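PDB 4HKT: inositol 2-dehydrogenase from Sinorhizobium meliloti, which oxidises myo-inositol to 2-keto-myo-inositol (scyllo-inosose) with NAD+ as the hydride acceptor, the first step of myo-inositol breakdown. Local coordinates for residues Ala66-Thr71 with Ala89-Lys94; Val119-Arg124 with Thr173-Asp178. All coordinates share one frame; numbering follows the deposited sequence.

Both contacts are buried, and both reach the parallel sheet of the Rossmann domain. Contact 1 pairs two inner strands of that sheet. It is held by backbone hydrogen bonds and apolar side chains. Contact 2 starts on the neighbouring strand 117-120 and meets helix 168-184 in the range of the C-terminal domain. It has no strand pairing. Charged groups, a flat guanidinium-ring stack and waters do the work there. The two contacts touch directly. C92 O and G120 N lie 2.9 Å apart and probably form a hydrogen bond, while the K94 chain packs on I174 and H175.

Contact 1: Ala66-Thr71 with Ala89-Lys94; sequences AVVICT and AIFCEK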
loop_
_atom_site.group_PDB
_atom_site.type_symbol
_atom_site.label_atom_id
_atom_site.label_comp_id
_atom_site.label_asym_id
_atom_site.label_seq_id
_atom_site.Cartn_x
_atom_site.Cartn_y
_atom_site.Cartn_z
ATOM N N ALA B 66 -42.219 8.087 9.901
ATOM C CA ALA B 66 -41.378 7.025 9.435
ATOM C C ALA B 66 -40.925 6.231 10.636
ATOM O O ALA B 66 -40.735 6.813 11.718
ATOM C CB ALA B 66 -40.179 7.606 8.707
ATOM N N VAL B 67 -40.743 4.919 10.438
ATOM C CA VAL B 67 -40.185 4.041 11.461
ATOM C C VAL B 67 -38.927 3.337 10.997
ATOM O O VAL B 67 -38.767 3.046 9.815
ATOM C CB VAL B 67 -41.175 2.948 11.963
ATOM C CG1 VAL B 67 -42.279 3.598 12.758
ATOM C CG2 VAL B 67 -41.755 2.130 10.826
ATOM N N VAL B 68 -38.050 3.084 11.963
ATOM C CA VAL B 68 -36.857 2.287 11.779
ATOM C C VAL B 68 -37.065 1.050 12.637
ATOM O O VAL B 68 -37.205 1.152 13.860
ATOM C CB VAL B 68 -35.609 3.063 12.222
ATOM C CG1 VAL B 68 -34.400 2.158 12.254
ATOM C CG2 VAL B 68 -35.368 4.248 11.283
ATOM N N ILE B 69 -37.101 -0.112 11.995
ATOM C CA ILE B 69 -37.361 -1.368 12.701
ATOM C C ILE B 69 -36.032 -2.114 12.899
ATOM O O ILE B 69 -35.406 -2.609 11.924
ATOM C CB ILE B 69 -38.371 -2.256 11.958
ATOM C CG1 ILE B 69 -39.673 -1.506 11.688
ATOM C CG2 ILE B 69 -38.595 -3.551 12.729
ATOM C CD1 ILE B 69 -40.596 -2.184 10.685
ATOM N N CYS B 70 -35.625 -2.159 14.171
ATOM C CA CYS B 70 -34.406 -2.790 14.644
ATOM C C CYS B 70 -34.735 -3.825 15.730
ATOM O O CYS B 70 -33.896 -4.129 16.542
ATOM C CB CYS B 70 -33.469 -1.727 15.241
ATOM S SG CYS B 70 -33.036 -0.472 14.020
ATOM N N THR B 71 -35.954 -4.333 15.744
ATOM C CA THR B 71 -36.361 -5.345 16.713
ATOM C C THR B 71 -35.868 -6.720 16.258
ATOM O O THR B 71 -35.294 -6.856 15.184
ATOM C CB THR B 71 -37.895 -5.349 16.852
ATOM O OG1 THR B 71 -38.470 -5.335 15.546
ATOM C CG2 THR B 71 -38.381 -4.133 17.640
ATOM N N ALA B 89 -43.691 5.548 6.570
ATOM C CA ALA B 89 -42.585 5.031 5.748
ATOM C C ALA B 89 -41.782 4.103 6.657
ATOM O O ALA B 89 -41.681 4.330 7.856
ATOM C CB ALA B 89 -41.709 6.171 5.217
ATOM N N ILE B 90 -41.177 3.070 6.073
ATOM C CA ILE B 90 -40.557 1.995 6.851
ATOM C C ILE B 90 -39.134 1.698 6.375
ATOM O O ILE B 90 -38.872 1.437 5.196
ATOM C CB ILE B 90 -41.370 0.696 6.699
ATOM C CG1 ILE B 90 -42.830 0.903 7.065
ATOM C CG2 ILE B 90 -40.801 -0.417 7.546
ATOM C CD1 ILE B 90 -43.757 0.187 6.110
ATOM N N PHE B 91 -38.231 1.755 7.308
ATOM C CA PHE B 91 -36.905 1.250 7.095
ATOM C C PHE B 91 -36.797 0.015 7.988
ATOM O O PHE B 91 -36.962 0.123 9.208
ATOM C CB PHE B 91 -35.844 2.270 7.491
ATOM C CG PHE B 91 -34.467 1.726 7.414
ATOM C CD1 PHE B 91 -33.718 1.862 6.249
ATOM C CD2 PHE B 91 -33.945 1.015 8.461
ATOM C CE1 PHE B 91 -32.461 1.298 6.155
ATOM C CE2 PHE B 91 -32.698 0.440 8.379
ATOM C CZ PHE B 91 -31.953 0.578 7.217
ATOM N N CYS B 92 -36.480 -1.136 7.408
ATOM C CA CYS B 92 -36.365 -2.341 8.200
ATOM C C CYS B 92 -35.000 -3.019 8.086
ATOM O O CYS B 92 -34.566 -3.316 6.996
ATOM C CB CYS B 92 -37.463 -3.329 7.813
ATOM S SG CYS B 92 -37.626 -4.667 9.013
ATOM N N GLU B 93 -34.334 -3.243 9.212
ATOM C CA GLU B 93 -33.116 -4.053 9.221
ATOM C C GLU B 93 -33.365 -5.455 8.611
ATOM O O GLU B 93 -34.462 -6.009 8.708
ATOM C CB GLU B 93 -32.561 -4.193 10.622
ATOM C CG GLU B 93 -31.621 -3.067 11.029
ATOM C CD GLU B 93 -30.333 -3.037 10.197
ATOM O OE1 GLU B 93 -29.851 -4.116 9.787
ATOM O OE2 GLU B 93 -29.847 -1.925 9.910
ATOM N N LYS B 94 -32.336 -6.006 7.986
ATOM C CA LYS B 94 -32.433 -7.328 7.417
ATOM C C LYS B 94 -32.810 -8.289 8.526
ATOM O O LYS B 94 -32.461 -8.058 9.677
ATOM C CB LYS B 94 -31.106 -7.761 6.808
ATOM C CG LYS B 94 -30.111 -8.194 7.855
ATOM C CD LYS B 94 -29.015 -9.029 7.275
ATOM C CE LYS B 94 -28.042 -9.405 8.359
ATOM N NZ LYS B 94 -28.567 -10.544 9.134
#
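A89 O is approached by two donors of strand 66-69. V67 N gives it a hydrogen bond of 2.8 Å, and A66 CA adds a CA-H...O contact at 3.1 Å. F91 O is met in the same way, by I69 N at 2.8 Å and by the CA of V68. The return bonds run from F91 N to V67 O and from E93 N to I69 O. The F91 N bond is almost straight, with 174° at its hydrogen. V67 and I69 therefore spend both backbone groups on strand 89-93. A66 and V68 turn theirs to strand 4-9 on the other side.

This is parallel pairing within a beta-alpha-beta crossover. Strand 66-69 leads through helix 76-85 to strand 89-93, in the NAD-binding Rossmann fold.

On the face with V67, I69, I90 and C92, apolar side chains lie side by side, and V67 and C92 touch helix 76-85. The I69 chain is extended at chi2 (166°), which carries CD1 back along the strand to I90 CG2 at 3.6 Å. V67 CG2 rests beside I90 CG1 at 4.1 Å. C92 SG lies 3.9 Å from I69 CB, and the C92 side chain also touches H76 and I80.

The other face holds A66, V68, A89 and F91. V68 CG1 and F91 CG are both anti to their backbone N, and the two side chains run alongside each other, with V68 CG1 4.0 Å from F91 CD2. The F91 ring also meets H18, and F91 packs on F291 of helix 281-297. At the C-terminal end of the pairing, E93 CB sits 3.5 Å from I69 O. The E93 chain then bends at chi2, and its OE2 bonds to H18 NE2 of helix 13-24.

Contact 2: Val119-Arg124 with Thr173-Asp178; sequences VGFNRR and TIHDFD. With EDO (1,2-ethanediol), chain S.
G120 O comes to the edge of the H175 ring, near its plane, 3.9 Å from CE1. Here strand 117-120, at one edge of the Rossmann sheet, is followed closely by an inverse gamma turn centred on G120. The chain runs on into a 3-10 segment that packs on helix 168-184, so the contact joins the nucleotide-binding fold to the C-terminal domain.

F121 comes next. One face of its ring is met by D178, whose CB stands 3.7 Å from the ring centroid, almost on the normal, in a CH-pi contact. The D178 carboxylate is stacked on the same ring, the planes 14° apart. The H175 ring meets F121 by its ND1, at the phenyl edge. N122 OD1 approaches H175 CE1 obliquely.

R123 reaches across H175 with an extended chain. Its guanidinium lies flat on the imidazole, centres 4.2 Å apart and planes at 16°. At the guanidinium edge, NH1 forms a salt bridge of 3.3 Å with D176 OD1, and a water links NH1 to D176 OD2. D176 is also held by S151 and N228. A second water joins R123 N to H175 ND1, 3.0 Å from each.

R124 grips D178 side-on. NE bonds to OD2 at 2.8 Å, in the guanidinium plane and on the syn lone pair. NH2 bonds to OD1 at 2.7 Å, less straight. With an alanine in place of R124, the buried D178 carboxylate would probably lose both of these bonds and its paired charge, and be freer to turn over the F121 ring. D178 has CG anti to its N (chi1 -177°), which swings the carboxylate between the F121 ring and this arginine. R124 NH2 also donates to O2 of a bound 1,2-ethanediol, 2.6 Å away, probably from the crystallisation liquor.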
loop_
_atom_site.group_PDB
_atom_site.type_symbol
_atom_site.label_atom_id
_atom_site.label_comp_id
_atom_site.label_asym_id
_atom_site.label_seq_id
_atom_site.Cartn_x
_atom_site.Cartn_y
_atom_site.Cartn_z
ATOM N N VAL B 119 -34.916 -1.714 2.871
ATOM C CA VAL B 119 -34.380 -2.735 3.744
ATOM C C VAL B 119 -32.948 -2.382 4.052
ATOM O O VAL B 119 -32.295 -1.703 3.287
ATOM C CB VAL B 119 -34.506 -4.176 3.130
ATOM C CG1 VAL B 119 -35.952 -4.499 2.798
ATOM C CG2 VAL B 119 -33.655 -4.344 1.891
ATOM N N GLY B 120 -32.435 -2.873 5.149
ATOM C CA GLY B 120 -31.129 -2.469 5.604
ATOM C C GLY B 120 -29.947 -3.212 4.979
ATOM O O GLY B 120 -29.308 -4.030 5.636
ATOM N N PHE B 121 -29.654 -2.958 3.709
ATOM C CA PHE B 121 -28.397 -3.475 3.166
ATOM C C PHE B 121 -27.487 -2.257 3.104
ATOM O O PHE B 121 -27.325 -1.642 2.066
ATOM C CB PHE B 121 -28.580 -4.112 1.809
ATOM C CG PHE B 121 -29.289 -5.448 1.844
ATOM C CD1 PHE B 121 -28.848 -6.450 2.652
ATOM C CD2 PHE B 121 -30.305 -5.722 0.963
ATOM C CE1 PHE B 121 -29.474 -7.681 2.658
ATOM C CE2 PHE B 121 -30.927 -6.948 0.935
ATOM C CZ PHE B 121 -30.524 -7.933 1.800
ATOM N N ASN B 122 -26.925 -1.919 4.244
ATOM C CA ASN B 122 -26.191 -0.656 4.411
ATOM C C ASN B 122 -24.929 -0.574 3.576
ATOM O O ASN B 122 -24.439 0.537 3.252
ATOM C CB ASN B 122 -25.826 -0.468 5.872
ATOM C CG ASN B 122 -25.140 -1.686 6.447
ATOM O OD1 ASN B 122 -25.770 -2.700 6.682
ATOM N ND2 ASN B 122 -23.842 -1.602 6.631
ATOM N N ARG B 123 -24.401 -1.735 3.191
ATOM C CA ARG B 123 -23.172 -1.767 2.417
ATOM C C ARG B 123 -23.319 -1.098 1.081
ATOM O O ARG B 123 -22.354 -0.571 0.554
ATOM C CB ARG B 123 -22.610 -3.186 2.304
ATOM C CG ARG B 123 -22.277 -3.747 3.663
ATOM C CD ARG B 123 -21.754 -5.165 3.572
ATOM N NE ARG B 123 -21.843 -5.808 4.877
ATOM C CZ ARG B 123 -21.519 -7.079 5.124
ATOM N NH1 ARG B 123 -21.088 -7.868 4.141
ATOM N NH2 ARG B 123 -21.623 -7.569 6.361
ATOM N N ARG B 124 -24.520 -1.049 0.556
ATOM C CA ARG B 124 -24.745 -0.331 -0.670
ATOM C C ARG B 124 -24.526 1.210 -0.537
ATOM O O ARG B 124 -24.451 1.885 -1.557
ATOM C CB ARG B 124 -26.155 -0.561 -1.158
ATOM C CG ARG B 124 -26.481 -1.932 -1.680
ATOM C CD ARG B 124 -27.843 -1.863 -2.292
ATOM N NE ARG B 124 -28.234 -3.147 -2.808
ATOM C CZ ARG B 124 -28.907 -3.318 -3.927
ATOM N NH1 ARG B 124 -29.298 -2.264 -4.670
ATOM N NH2 ARG B 124 -29.207 -4.553 -4.305
ATOM N N THR B 173 -24.132 -14.182 5.012
ATOM C CA THR B 173 -23.851 -14.132 3.575
ATOM C C THR B 173 -24.886 -13.344 2.797
ATOM O O THR B 173 -24.643 -12.861 1.696
ATOM C CB THR B 173 -23.777 -15.545 3.014
ATOM O OG1 THR B 173 -23.113 -16.371 3.953
ATOM C CG2 THR B 173 -22.972 -15.531 1.707
ATOM N N ILE B 174 -26.064 -13.214 3.394
ATOM C CA ILE B 174 -27.111 -12.397 2.844
ATOM C C ILE B 174 -26.646 -11.001 2.373
ATOM O O ILE B 174 -27.041 -10.551 1.316
ATOM C CB ILE B 174 -28.362 -12.357 3.803
ATOM C CG1 ILE B 174 -29.581 -11.844 3.046
ATOM C CG2 ILE B 174 -28.113 -11.547 5.045
ATOM C CD1 ILE B 174 -30.907 -12.139 3.715
ATOM N N HIS B 175 -25.824 -10.317 3.149
ATOM C CA HIS B 175 -25.249 -9.051 2.744
ATOM C C HIS B 175 -24.392 -9.179 1.462
ATOM O O HIS B 175 -24.425 -8.297 0.608
ATOM C CB HIS B 175 -24.332 -8.524 3.832
ATOM C CG HIS B 175 -25.049 -7.959 5.001
ATOM N ND1 HIS B 175 -25.775 -6.790 4.924
ATOM C CD2 HIS B 175 -25.098 -8.356 6.287
ATOM C CE1 HIS B 175 -26.273 -6.511 6.112
ATOM N NE2 HIS B 175 -25.878 -7.443 6.956
ATOM N N ASP B 176 -23.642 -10.264 1.377
ATOM C CA ASP B 176 -22.785 -10.542 0.212
ATOM C C ASP B 176 -23.558 -10.969 -1.004
ATOM O O ASP B 176 -23.164 -10.603 -2.096
ATOM C CB ASP B 176 -21.730 -11.554 0.535
ATOM C CG ASP B 176 -20.868 -11.124 1.704
ATOM O OD1 ASP B 176 -20.321 -10.005 1.684
ATOM O OD2 ASP B 176 -20.787 -11.893 2.676
ATOM N N PHE B 177 -24.658 -11.713 -0.838
ATOM C CA PHE B 177 -25.575 -11.931 -1.951
ATOM C C PHE B 177 -26.130 -10.616 -2.512
ATOM O O PHE B 177 -26.173 -10.427 -3.723
ATOM C CB PHE B 177 -26.718 -12.850 -1.586
ATOM C CG PHE B 177 -26.292 -14.234 -1.156
ATOM C CD1 PHE B 177 -25.435 -14.987 -1.919
ATOM C CD2 PHE B 177 -26.798 -14.792 -0.010
ATOM C CE1 PHE B 177 -25.050 -16.281 -1.522
ATOM C CE2 PHE B 177 -26.445 -16.058 0.391
ATOM C CZ PHE B 177 -25.576 -16.827 -0.365
ATOM N N ASP B 178 -26.610 -9.738 -1.633
ATOM C CA ASP B 178 -27.002 -8.401 -2.071
ATOM C C ASP B 178 -25.874 -7.623 -2.786
ATOM O O ASP B 178 -26.094 -7.051 -3.857
ATOM C CB ASP B 178 -27.561 -7.558 -0.938
ATOM C CG ASP B 178 -28.017 -6.221 -1.439
ATOM O OD1 ASP B 178 -29.013 -6.180 -2.172
ATOM O OD2 ASP B 178 -27.349 -5.201 -1.155
HETATM C C1 EDO S . -29.017 -3.733 -8.869
HETATM O O1 EDO S . -28.409 -2.617 -8.204
HETATM C C2 EDO S . -29.421 -4.818 -7.857
HETATM O O2 EDO S . -30.172 -4.260 -6.755
HETATM O O HOH W 1 -21.215 -10.885 4.955
HETATM O O HOH W 2 -25.454 -4.515 3.040
#